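PDB 5Z87: EmGH1 from Erythrobacter marinus, which probably acts as a family 3 glycoside hydrolase, cleaving beta-glucosidic linkages in oligosaccharides such as cellobiose. Local coordinates for residues Ala520-Cys525 with Glu566-Leu571; Met437-Pro442 with Glu464-Tyr469; Thr575-Ile580 with Leu588-Asn593. All blocks are in the same frame, centred on the assembly; numbering follows the deposited sequence.

Contact 1 (Ala520-Cys525 with Glu566-Leu571)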
ATOM      1  N   ALA A 520      23.843  36.890  -1.696  1.00 36.76           N
ATOM      2  CA  ALA A 520      24.605  38.092  -2.045  1.00 40.32           C
ATOM      3  C   ALA A 520      24.339  38.528  -3.481  1.00 44.07           C
ATOM      4  O   ALA A 520      24.009  39.693  -3.740  1.00 47.96           O
ATOM      5  CB  ALA A 520      26.097  37.843  -1.831  1.00 31.23           C
ATOM      6  N   THR A 521      24.474  37.599  -4.432  1.00 40.40           N
ATOM      7  CA  THR A 521      24.217  37.913  -5.836  1.00 34.40           C
ATOM      8  C   THR A 521      22.809  38.459  -6.057  1.00 41.68           C
ATOM      9  O   THR A 521      22.580  39.240  -6.989  1.00 41.89           O
ATOM     10  CB  THR A 521      24.442  36.657  -6.679  1.00 39.24           C
ATOM     11  OG1 THR A 521      25.716  36.088  -6.350  1.00 37.73           O
ATOM     12  CG2 THR A 521      24.378  36.964  -8.165  1.00 33.07           C
ATOM     13  N   ALA A 522      21.855  38.065  -5.218  1.00 39.22           N
ATOM     14  CA  ALA A 522      20.461  38.442  -5.430  1.00 47.72           C
ATOM     15  C   ALA A 522      20.149  39.881  -5.016  1.00 46.48           C
ATOM     16  O   ALA A 522      19.104  40.410  -5.426  1.00 34.73           O
ATOM     17  CB  ALA A 522      19.547  37.468  -4.674  1.00 36.90           C
ATOM     18  N   GLN A 523      21.035  40.528  -4.245  1.00 50.73           N
ATOM     19  CA  GLN A 523      20.719  41.832  -3.666  1.00 44.70           C
ATOM     20  C   GLN A 523      20.444  42.878  -4.740  1.00 42.61           C
ATOM     21  O   GLN A 523      19.582  43.744  -4.562  1.00 48.85           O
ATOM     22  CB  GLN A 523      21.855  42.289  -2.757  1.00 43.38           C
ATOM     23  CG  GLN A 523      22.191  41.312  -1.642  1.00 43.58           C
ATOM     24  CD  GLN A 523      21.089  41.200  -0.595  1.00 57.73           C
ATOM     25  OE1 GLN A 523      20.136  41.992  -0.579  1.00 55.56           O
ATOM     26  NE2 GLN A 523      21.206  40.197   0.279  1.00 44.00           N
ATOM     27  N   ASP A 524      21.147  42.809  -5.866  1.00 40.58           N
ATOM     28  CA  ASP A 524      20.976  43.777  -6.944  1.00 50.80           C
ATOM     29  C   ASP A 524      19.979  43.324  -8.008  1.00 46.70           C
ATOM     30  O   ASP A 524      19.784  44.036  -9.000  1.00 47.10           O
ATOM     31  CB  ASP A 524      22.333  44.093  -7.590  1.00 59.39           C
ATOM     32  CG  ASP A 524      23.193  42.856  -7.785  1.00 66.78           C
ATOM     33  OD1 ASP A 524      23.086  42.204  -8.845  1.00 65.98           O
ATOM     34  OD2 ASP A 524      23.970  42.525  -6.863  1.00 71.95           O
ATOM     35  N   CYS A 525      19.326  42.180  -7.819  1.00 43.23           N
ATOM     36  CA  CYS A 525      18.388  41.657  -8.801  1.00 37.48           C
ATOM     37  C   CYS A 525      16.959  41.975  -8.380  1.00 36.28           C
ATOM     38  O   CYS A 525      16.598  41.797  -7.213  1.00 36.88           O
ATOM     39  CB  CYS A 525      18.576  40.153  -8.967  1.00 41.38           C
ATOM     40  SG  CYS A 525      20.267  39.688  -9.465  1.00 39.50           S
ATOM     41  N   GLU A 566      13.790  29.482   0.875  1.00 25.01           N
ATOM     42  CA  GLU A 566      13.398  30.415   1.924  1.00 36.05           C
ATOM     43  C   GLU A 566      14.414  31.546   2.084  1.00 35.63           C
ATOM     44  O   GLU A 566      14.027  32.683   2.390  1.00 33.32           O
ATOM     45  CB  GLU A 566      13.199  29.663   3.239  1.00 34.80           C
ATOM     46  CG  GLU A 566      12.198  28.526   3.124  1.00 32.75           C
ATOM     47  CD  GLU A 566      11.851  27.924   4.467  1.00 42.32           C
ATOM     48  OE1 GLU A 566      12.482  26.908   4.859  1.00 44.18           O
ATOM     49  OE2 GLU A 566      10.950  28.479   5.131  1.00 39.73           O
ATOM     50  N   ALA A 567      15.705  31.266   1.860  1.00 35.76           N
ATOM     51  CA  ALA A 567      16.713  32.318   1.961  1.00 32.00           C
ATOM     52  C   ALA A 567      16.484  33.394   0.914  1.00 35.29           C
ATOM     53  O   ALA A 567      16.628  34.587   1.202  1.00 42.17           O
ATOM     54  CB  ALA A 567      18.117  31.735   1.825  1.00 21.64           C
ATOM     55  N   LEU A 568      16.118  32.996  -0.305  1.00 35.99           N
ATOM     56  CA  LEU A 568      15.880  33.965  -1.371  1.00 29.85           C
ATOM     57  C   LEU A 568      14.549  34.678  -1.188  1.00 37.10           C
ATOM     58  O   LEU A 568      14.431  35.876  -1.487  1.00 29.16           O
ATOM     59  CB  LEU A 568      15.928  33.271  -2.738  1.00 23.71           C
ATOM     60  CG  LEU A 568      17.295  32.683  -3.119  1.00 33.00           C
ATOM     61  CD1 LEU A 568      17.227  31.863  -4.411  1.00 22.17           C
ATOM     62  CD2 LEU A 568      18.350  33.798  -3.247  1.00 27.49           C
ATOM     63  N   LEU A 569      13.538  33.952  -0.705  1.00 31.66           N
ATOM     64  CA  LEU A 569      12.227  34.557  -0.531  1.00 30.90           C
ATOM     65  C   LEU A 569      12.261  35.650   0.529  1.00 25.51           C
ATOM     66  O   LEU A 569      11.562  36.662   0.401  1.00 37.17           O
ATOM     67  CB  LEU A 569      11.201  33.472  -0.181  1.00 34.29           C
ATOM     68  CG  LEU A 569      10.776  32.582  -1.357  1.00 32.52           C
ATOM     69  CD1 LEU A 569      10.070  31.322  -0.881  1.00 30.98           C
ATOM     70  CD2 LEU A 569       9.908  33.340  -2.326  1.00 30.27           C
ATOM     71  N   ALA A 570      13.099  35.485   1.549  1.00 28.77           N
ATOM     72  CA  ALA A 570      13.168  36.462   2.627  1.00 37.32           C
ATOM     73  C   ALA A 570      13.660  37.824   2.147  1.00 38.77           C
ATOM     74  O   ALA A 570      13.460  38.822   2.844  1.00 44.36           O
ATOM     75  CB  ALA A 570      14.066  35.930   3.745  1.00 24.16           C
ATOM     76  N   LEU A 571      14.286  37.885   0.969  1.00 33.54           N
ATOM     77  CA  LEU A 571      14.758  39.143   0.410  1.00 35.32           C
ATOM     78  C   LEU A 571      13.620  40.044  -0.062  1.00 39.64           C
ATOM     79  O   LEU A 571      13.843  41.242  -0.268  1.00 44.88           O
ATOM     80  CB  LEU A 571      15.718  38.867  -0.750  1.00 36.04           C
ATOM     81  CG  LEU A 571      16.895  37.945  -0.416  1.00 37.93           C
ATOM     82  CD1 LEU A 571      17.933  37.935  -1.529  1.00 27.34           C
ATOM     83  CD2 LEU A 571      17.532  38.320   0.909  1.00 32.19           C
TER

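Contact 2 (Met437-Pro442 with Glu464-Tyr469)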
ATOM      1  N   MET A 437      17.706  39.931 -13.623  1.00 43.55           N
ATOM      2  CA  MET A 437      17.093  38.702 -13.133  1.00 37.57           C
ATOM      3  C   MET A 437      18.163  37.706 -12.711  1.00 34.99           C
ATOM      4  O   MET A 437      19.087  37.422 -13.480  1.00 37.65           O
ATOM      5  CB  MET A 437      16.199  38.086 -14.206  1.00 35.26           C
ATOM      6  CG  MET A 437      15.815  36.644 -13.922  1.00 34.99           C
ATOM      7  SD  MET A 437      15.110  35.805 -15.347  1.00 28.94           S
ATOM      8  CE  MET A 437      13.653  36.760 -15.727  1.00 22.86           C
ATOM      9  N   LEU A 438      18.040  37.187 -11.488  1.00 30.68           N
ATOM     10  CA  LEU A 438      18.881  36.093 -11.015  1.00 32.90           C
ATOM     11  C   LEU A 438      18.208  34.762 -11.339  1.00 37.36           C
ATOM     12  O   LEU A 438      17.071  34.524 -10.918  1.00 35.12           O
ATOM     13  CB  LEU A 438      19.115  36.194  -9.511  1.00 30.97           C
ATOM     14  CG  LEU A 438      19.754  34.955  -8.871  1.00 33.04           C
ATOM     15  CD1 LEU A 438      21.200  34.783  -9.327  1.00 34.88           C
ATOM     16  CD2 LEU A 438      19.669  35.003  -7.358  1.00 26.78           C
ATOM     17  N   VAL A 439      18.899  33.909 -12.091  1.00 35.26           N
ATOM     18  CA  VAL A 439      18.463  32.542 -12.358  1.00 31.76           C
ATOM     19  C   VAL A 439      19.327  31.625 -11.506  1.00 31.09           C
ATOM     20  O   VAL A 439      20.547  31.568 -11.693  1.00 35.50           O
ATOM     21  CB  VAL A 439      18.577  32.195 -13.853  1.00 35.70           C
ATOM     22  CG1 VAL A 439      18.115  30.767 -14.118  1.00 35.06           C
ATOM     23  CG2 VAL A 439      17.754  33.169 -14.680  1.00 27.94           C
ATOM     24  N   VAL A 440      18.703  30.914 -10.562  1.00 27.38           N
ATOM     25  CA  VAL A 440      19.423  30.224  -9.496  1.00 25.93           C
ATOM     26  C   VAL A 440      18.775  28.875  -9.205  1.00 29.87           C
ATOM     27  O   VAL A 440      17.550  28.726  -9.275  1.00 24.27           O
ATOM     28  CB  VAL A 440      19.463  31.098  -8.224  1.00 26.22           C
ATOM     29  CG1 VAL A 440      18.079  31.647  -7.949  1.00 22.29           C
ATOM     30  CG2 VAL A 440      19.956  30.308  -7.021  1.00 17.06           C
ATOM     31  N   GLY A 441      19.612  27.892  -8.852  1.00 25.00           N
ATOM     32  CA  GLY A 441      19.140  26.595  -8.420  1.00 27.95           C
ATOM     33  C   GLY A 441      19.851  25.427  -9.081  1.00 27.35           C
ATOM     34  O   GLY A 441      20.499  25.563 -10.126  1.00 29.12           O
ATOM     35  N   PRO A 442      19.731  24.241  -8.482  1.00 34.74           N
ATOM     36  CA  PRO A 442      20.445  23.073  -9.025  1.00 27.68           C
ATOM     37  C   PRO A 442      20.018  22.697 -10.436  1.00 28.81           C
ATOM     38  O   PRO A 442      20.807  22.073 -11.154  1.00 26.22           O
ATOM     39  CB  PRO A 442      20.121  21.963  -8.019  1.00 25.03           C
ATOM     40  CG  PRO A 442      18.826  22.393  -7.386  1.00 25.75           C
ATOM     41  CD  PRO A 442      18.907  23.896  -7.310  1.00 33.35           C
ATOM     42  N   GLU A 464      19.859  29.068 -20.071  1.00 32.13           N
ATOM     43  CA  GLU A 464      20.068  29.423 -21.469  1.00 27.02           C
ATOM     44  C   GLU A 464      18.803  29.987 -22.099  1.00 33.46           C
ATOM     45  O   GLU A 464      18.859  30.951 -22.874  1.00 31.53           O
ATOM     46  CB  GLU A 464      20.552  28.197 -22.244  1.00 26.76           C
ATOM     47  CG  GLU A 464      21.026  28.522 -23.649  1.00 38.48           C
ATOM     48  CD  GLU A 464      21.295  27.282 -24.482  1.00 42.57           C
ATOM     49  OE1 GLU A 464      22.067  26.397 -24.029  1.00 35.07           O
ATOM     50  OE2 GLU A 464      20.715  27.194 -25.588  1.00 39.82           O
ATOM     51  N   GLY A 465      17.649  29.400 -21.787  1.00 28.90           N
ATOM     52  CA  GLY A 465      16.412  29.913 -22.346  1.00 27.35           C
ATOM     53  C   GLY A 465      16.113  31.324 -21.879  1.00 26.37           C
ATOM     54  O   GLY A 465      15.631  32.157 -22.650  1.00 28.45           O
ATOM     55  N   LEU A 466      16.409  31.612 -20.617  1.00 24.77           N
ATOM     56  CA  LEU A 466      16.184  32.949 -20.083  1.00 35.83           C
ATOM     57  C   LEU A 466      17.243  33.942 -20.572  1.00 38.63           C
ATOM     58  O   LEU A 466      16.924  35.106 -20.846  1.00 35.27           O
ATOM     59  CB  LEU A 466      16.141  32.883 -18.557  1.00 27.05           C
ATOM     60  CG  LEU A 466      14.771  32.453 -18.027  1.00 34.95           C
ATOM     61  CD1 LEU A 466      14.843  32.175 -16.536  1.00 26.05           C
ATOM     62  CD2 LEU A 466      13.695  33.503 -18.349  1.00 27.77           C
ATOM     63  N   GLN A 467      18.502  33.504 -20.696  1.00 33.18           N
ATOM     64  CA  GLN A 467      19.529  34.368 -21.276  1.00 37.41           C
ATOM     65  C   GLN A 467      19.145  34.809 -22.683  1.00 42.29           C
ATOM     66  O   GLN A 467      19.254  35.991 -23.027  1.00 39.40           O
ATOM     67  CB  GLN A 467      20.869  33.649 -21.307  1.00 30.65           C
ATOM     68  CG  GLN A 467      21.565  33.539 -19.970  1.00 26.39           C
ATOM     69  CD  GLN A 467      22.704  32.532 -20.036  1.00 24.81           C
ATOM     70  OE1 GLN A 467      22.720  31.662 -20.910  1.00 29.47           O
ATOM     71  NE2 GLN A 467      23.655  32.642 -19.122  1.00 24.60           N
ATOM     72  N   ALA A 468      18.689  33.868 -23.512  1.00 34.88           N
ATOM     73  CA  ALA A 468      18.297  34.219 -24.872  1.00 26.63           C
ATOM     74  C   ALA A 468      17.098  35.147 -24.880  1.00 41.05           C
ATOM     75  O   ALA A 468      16.993  36.010 -25.758  1.00 41.37           O
ATOM     76  CB  ALA A 468      17.988  32.963 -25.681  1.00 26.71           C
ATOM     77  N   TYR A 469      16.185  34.979 -23.920  1.00 40.08           N
ATOM     78  CA  TYR A 469      15.041  35.873 -23.827  1.00 34.11           C
ATOM     79  C   TYR A 469      15.469  37.269 -23.388  1.00 39.09           C
ATOM     80  O   TYR A 469      14.970  38.273 -23.908  1.00 38.29           O
ATOM     81  CB  TYR A 469      14.002  35.303 -22.863  1.00 30.87           C
ATOM     82  CG  TYR A 469      12.645  35.923 -23.062  1.00 29.44           C
ATOM     83  CD1 TYR A 469      12.323  37.133 -22.463  1.00 29.25           C
ATOM     84  CD2 TYR A 469      11.691  35.313 -23.868  1.00 32.09           C
ATOM     85  CE1 TYR A 469      11.085  37.714 -22.654  1.00 31.08           C
ATOM     86  CE2 TYR A 469      10.447  35.883 -24.056  1.00 28.22           C
ATOM     87  CZ  TYR A 469      10.158  37.093 -23.453  1.00 28.68           C
ATOM     88  OH  TYR A 469       8.930  37.684 -23.636  1.00 34.29           O
TER

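Contact 3 (Thr575-Ile580 with Leu588-Asn593)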
ATOM      1  N   THR A 575       9.774  36.839  -6.811  1.00 39.41           N
ATOM      2  CA  THR A 575      10.359  35.505  -6.830  1.00 37.72           C
ATOM      3  C   THR A 575       9.346  34.493  -7.349  1.00 40.47           C
ATOM      4  O   THR A 575       8.212  34.441  -6.869  1.00 47.17           O
ATOM      5  CB  THR A 575      10.843  35.094  -5.434  1.00 39.40           C
ATOM      6  OG1 THR A 575      11.757  36.078  -4.938  1.00 38.60           O
ATOM      7  CG2 THR A 575      11.557  33.746  -5.480  1.00 37.01           C
ATOM      8  N   VAL A 576       9.760  33.692  -8.332  1.00 40.94           N
ATOM      9  CA  VAL A 576       8.970  32.580  -8.838  1.00 31.62           C
ATOM     10  C   VAL A 576       9.838  31.331  -8.853  1.00 31.72           C
ATOM     11  O   VAL A 576      11.066  31.393  -8.931  1.00 28.72           O
ATOM     12  CB  VAL A 576       8.404  32.850 -10.242  1.00 26.15           C
ATOM     13  CG1 VAL A 576       7.628  34.152 -10.244  1.00 39.98           C
ATOM     14  CG2 VAL A 576       9.524  32.908 -11.248  1.00 31.38           C
ATOM     15  N   ALA A 577       9.181  30.183  -8.787  1.00 28.67           N
ATOM     16  CA  ALA A 577       9.871  28.905  -8.817  1.00 28.78           C
ATOM     17  C   ALA A 577       9.415  28.096 -10.028  1.00 27.84           C
ATOM     18  O   ALA A 577       8.229  28.112 -10.395  1.00 26.10           O
ATOM     19  CB  ALA A 577       9.641  28.124  -7.509  1.00 24.57           C
ATOM     20  N   VAL A 578      10.381  27.428 -10.662  1.00 23.93           N
ATOM     21  CA  VAL A 578      10.158  26.478 -11.753  1.00 28.59           C
ATOM     22  C   VAL A 578      10.622  25.101 -11.277  1.00 28.88           C
ATOM     23  O   VAL A 578      11.788  24.929 -10.897  1.00 22.92           O
ATOM     24  CB  VAL A 578      10.909  26.889 -13.030  1.00 30.70           C
ATOM     25  CG1 VAL A 578      10.507  25.989 -14.205  1.00 30.05           C
ATOM     26  CG2 VAL A 578      10.631  28.337 -13.364  1.00 29.32           C
ATOM     27  N   LEU A 579       9.725  24.118 -11.306  1.00 24.81           N
ATOM     28  CA  LEU A 579      10.059  22.774 -10.841  1.00 23.86           C
ATOM     29  C   LEU A 579      10.468  21.892 -12.021  1.00 19.98           C
ATOM     30  O   LEU A 579       9.724  21.755 -13.001  1.00 21.73           O
ATOM     31  CB  LEU A 579       8.889  22.143 -10.083  1.00 24.71           C
ATOM     32  CG  LEU A 579       8.488  22.807  -8.766  1.00 21.25           C
ATOM     33  CD1 LEU A 579       7.199  22.229  -8.257  1.00 15.19           C
ATOM     34  CD2 LEU A 579       9.562  22.630  -7.737  1.00 24.68           C
ATOM     35  N   ILE A 580      11.645  21.287 -11.906  1.00 19.22           N
ATOM     36  CA  ILE A 580      12.203  20.391 -12.907  1.00 18.61           C
ATOM     37  C   ILE A 580      12.595  19.122 -12.173  1.00 21.19           C
ATOM     38  O   ILE A 580      13.349  19.185 -11.192  1.00 25.68           O
ATOM     39  CB  ILE A 580      13.412  21.022 -13.628  1.00 24.36           C
ATOM     40  CG1 ILE A 580      12.964  22.294 -14.360  1.00 23.13           C
ATOM     41  CG2 ILE A 580      14.075  20.032 -14.601  1.00 14.88           C
ATOM     42  CD1 ILE A 580      14.122  23.198 -14.808  1.00 21.90           C
ATOM     43  N   LEU A 588       5.883  21.054  -0.113  1.00 18.37           N
ATOM     44  CA  LEU A 588       5.014  21.742   0.835  1.00 20.89           C
ATOM     45  C   LEU A 588       5.577  23.101   1.213  1.00 24.22           C
ATOM     46  O   LEU A 588       4.870  24.117   1.171  1.00 23.89           O
ATOM     47  CB  LEU A 588       4.854  20.901   2.099  1.00 26.10           C
ATOM     48  CG  LEU A 588       3.707  19.927   2.270  1.00 36.05           C
ATOM     49  CD1 LEU A 588       3.710  19.463   3.723  1.00 30.50           C
ATOM     50  CD2 LEU A 588       2.394  20.595   1.905  1.00 32.78           C
ATOM     51  N   VAL A 589       6.847  23.126   1.620  1.00 21.26           N
ATOM     52  CA  VAL A 589       7.490  24.375   2.012  1.00 28.13           C
ATOM     53  C   VAL A 589       7.390  25.394   0.888  1.00 27.09           C
ATOM     54  O   VAL A 589       6.929  26.526   1.091  1.00 28.08           O
ATOM     55  CB  VAL A 589       8.946  24.106   2.433  1.00 26.71           C
ATOM     56  CG1 VAL A 589       9.708  25.407   2.622  1.00 25.85           C
ATOM     57  CG2 VAL A 589       8.949  23.282   3.723  1.00 18.17           C
ATOM     58  N   LEU A 590       7.753  24.982  -0.330  1.00 22.57           N
ATOM     59  CA  LEU A 590       7.650  25.878  -1.476  1.00 18.50           C
ATOM     60  C   LEU A 590       6.206  26.293  -1.736  1.00 24.27           C
ATOM     61  O   LEU A 590       5.932  27.456  -2.057  1.00 21.91           O
ATOM     62  CB  LEU A 590       8.250  25.208  -2.706  1.00 19.81           C
ATOM     63  CG  LEU A 590       8.533  26.103  -3.910  1.00 29.65           C
ATOM     64  CD1 LEU A 590       9.678  27.070  -3.585  1.00 21.47           C
ATOM     65  CD2 LEU A 590       8.853  25.239  -5.148  1.00 18.16           C
ATOM     66  N   ALA A 591       5.263  25.360  -1.611  1.00 23.10           N
ATOM     67  CA  ALA A 591       3.872  25.723  -1.868  1.00 25.65           C
ATOM     68  C   ALA A 591       3.358  26.717  -0.830  1.00 23.00           C
ATOM     69  O   ALA A 591       2.558  27.600  -1.157  1.00 24.24           O
ATOM     70  CB  ALA A 591       2.990  24.466  -1.915  1.00 26.74           C
ATOM     71  N   GLU A 592       3.831  26.617   0.409  1.00 18.81           N
ATOM     72  CA  GLU A 592       3.397  27.560   1.433  1.00 29.42           C
ATOM     73  C   GLU A 592       4.041  28.943   1.253  1.00 34.01           C
ATOM     74  O   GLU A 592       3.392  29.967   1.491  1.00 28.45           O
ATOM     75  CB  GLU A 592       3.708  26.986   2.815  1.00 30.31           C
ATOM     76  CG  GLU A 592       3.365  27.893   3.983  1.00 47.26           C
ATOM     77  CD  GLU A 592       3.729  27.268   5.318  1.00 63.99           C
ATOM     78  OE1 GLU A 592       3.348  26.098   5.550  1.00 79.43           O
ATOM     79  OE2 GLU A 592       4.409  27.936   6.127  1.00 69.20           O
ATOM     80  N   ASN A 593       5.303  29.006   0.818  1.00 28.37           N
ATOM     81  CA  ASN A 593       6.051  30.259   0.927  1.00 29.51           C
ATOM     82  C   ASN A 593       6.298  30.994  -0.385  1.00 38.12           C
ATOM     83  O   ASN A 593       6.557  32.204  -0.348  1.00 38.02           O
ATOM     84  CB  ASN A 593       7.401  30.006   1.605  1.00 28.20           C
ATOM     85  CG  ASN A 593       7.248  29.579   3.046  1.00 33.11           C
ATOM     86  OD1 ASN A 593       6.837  30.370   3.893  1.00 42.81           O
ATOM     87  ND2 ASN A 593       7.567  28.319   3.333  1.00 32.57           N
TER

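Contact 1 (Ala520-Cys525 with Glu566-Leu571)
Ala522 faces Leu568 and Gln523 faces Leu571 where segments 520-525 and 566-571, on helices 508-522 and 561-569, lie side by side. The paired CA atoms give the spacing: 7.6 Å from Ala522 CA to Leu568 CA and 7.7 Å from Gln523 CA to Leu571 CA. On the first side the chain bends through a type I turn from Ala522 to Cys525, closed by Cys525 N to Ala522 O at 3.0 Å. On the other, Leu571 N donates to Leu568 O at 3.2 Å.

Side-chain contact is light, 132 Å² in all, and apolar at its centre. The CB of Ala522 points at the partner helix and meets two leucine methyls, CD1 of Leu571 at 3.6 Å and CD2 of Leu568 at 4.1 Å. With CG beside the backbone N (chi1 -54°) and chi2 near 180°, Leu571 brings CD1 to Ala522. Its other methyl, CD2, lies 4.2 Å from NE2 of Gln523, whose chain, bent at chi2 (-68°), crosses Leu571 at about a right angle on the more exposed side.

This is packing between neighbouring helices on one face of the mixed sheet of the family 3 C-terminal domain. Beneath them Ala522 rests on Leu438 and Ile528, Leu568 on Val440, Ile528 and Met530. Beyond Leu571, Lys573 NZ hydrogen-bonds the carbonyl oxygens of Gln523 and Cys525, tying the Ala522-Cys525 turn to the approach to strand 574-580.

Contact 2 (Met437-Pro442 with Glu464-Tyr469)
Leu466 of helix 462-473 packs against Met437 and Val439 of strand 436-440, and takes up 64 of the 121 Å² buried, against 30 for Met437 and 26 for Val439. Leu466 CA lies 8.1 Å from Val439 CA, and both leucine methyls are engaged. CD1 meets both strand residues, 3.6 Å from CG2 of Val439 and 3.8 Å from SD of Met437. CD2 lies alongside the thioether, 4.0 Å from SD and 4.2 Å from CE of Met437.

Two residues apart on strand 436-440, Met437 and Val439 present the same face of the sheet, while Leu438 and Val440 turn to helix 508-522 on the other. Helix 462-473 lies over the first face as the helix of a beta-alpha-beta crossover, leading from strand 436-440 to its parallel neighbour 476-480.

The Met437 chain leaves with CG anti to the backbone N (chi1 165°); it bends at chi3 and crosses that of Leu466 at about a right angle. Were Leu466 cut back to an alanine, both methyls would go, which is likely to leave the thioether less firmly held and Val439 CG2 without the leucine methyl beside it. Phe616 also touches Met437 and stacks with the ring of Tyr469, one helical turn on from Gly465.

Contact 3 (Thr575-Ile580 with Leu588-Asn593)
Leu590 packs on Ala577 and Leu579, so that one leucine of helix 588-593 contacts two same-facing residues of strand 574-580. The spacing of the elements is 8.2 Å from Ala577 CA to Leu590 CA.

The segments touch only through aliphatic side chains. Leu590 contributes 58 of the 110 Å² buried, Ala577 30 and Leu579 22. With CG anti to its backbone N (chi1 -166°), Leu590 sends both methyls to the strand: CD2 stands 3.8 Å from CB of Ala577, and CD1 is 4.1 Å from the same CB. CD2 also meets CD2 of Leu579 at 3.7 Å, methyl against methyl, and the two side chains lie antiparallel, reaching past one another. The apolar core extends to the neighbouring strands, since Ile597 of strand 596-601 touches both leucines and Met530 of strand 527-533 touches Leu590.

Hydrogen bonding here is internal to the helix. Val589 O accepts from Asn593 N at 3.0 Å and also from the side-chain ND2 of Asn593 at 2.9 Å. The second bond is bent, with an N-H...O angle of 134°, and its donor stands 35° off the carbonyl plane, so the amide shares the carbonyl obliquely with the regular helical N-H of Asn593. Further tethers lie outside the pair: Val589 N is bonded by Glu556 OE2, and Ala591 O by Gln421 NE2.

In topology, the helix is the connection of a beta-alpha-beta unit, strand 574-580 passing through it to the adjacent parallel strand 596-601. The chemistry is dispersion packing without directional bonds between helix and strand, consistent with a spacing governed by side-chain size; the polar bonds lie within the helix or run to Glu556 and Gln421, not to the strand.

Contact 2 comes first, closing the loop from 437-442 to 464-469; contact 1 then joins 520-525 to 566-571, and contact 3 follows with 575-580 and 588-593. The loops run in series, none crossing or enclosing another, all within the family 3 C-terminal domain. Contacts 2 and 3 serve the same mixed sheet but keep about 7 Å between nearest atoms. Contact 1 bridges them: Cys525 SG packs on Leu438 CB at 3.7 Å, and Leu569 CD2 on Thr575 CG2 at 3.6 Å. Helices 508-522, 561-569 and 588-593 thus share one sheet face, with helix 462-473 on the opposite one, an alpha/beta sandwich.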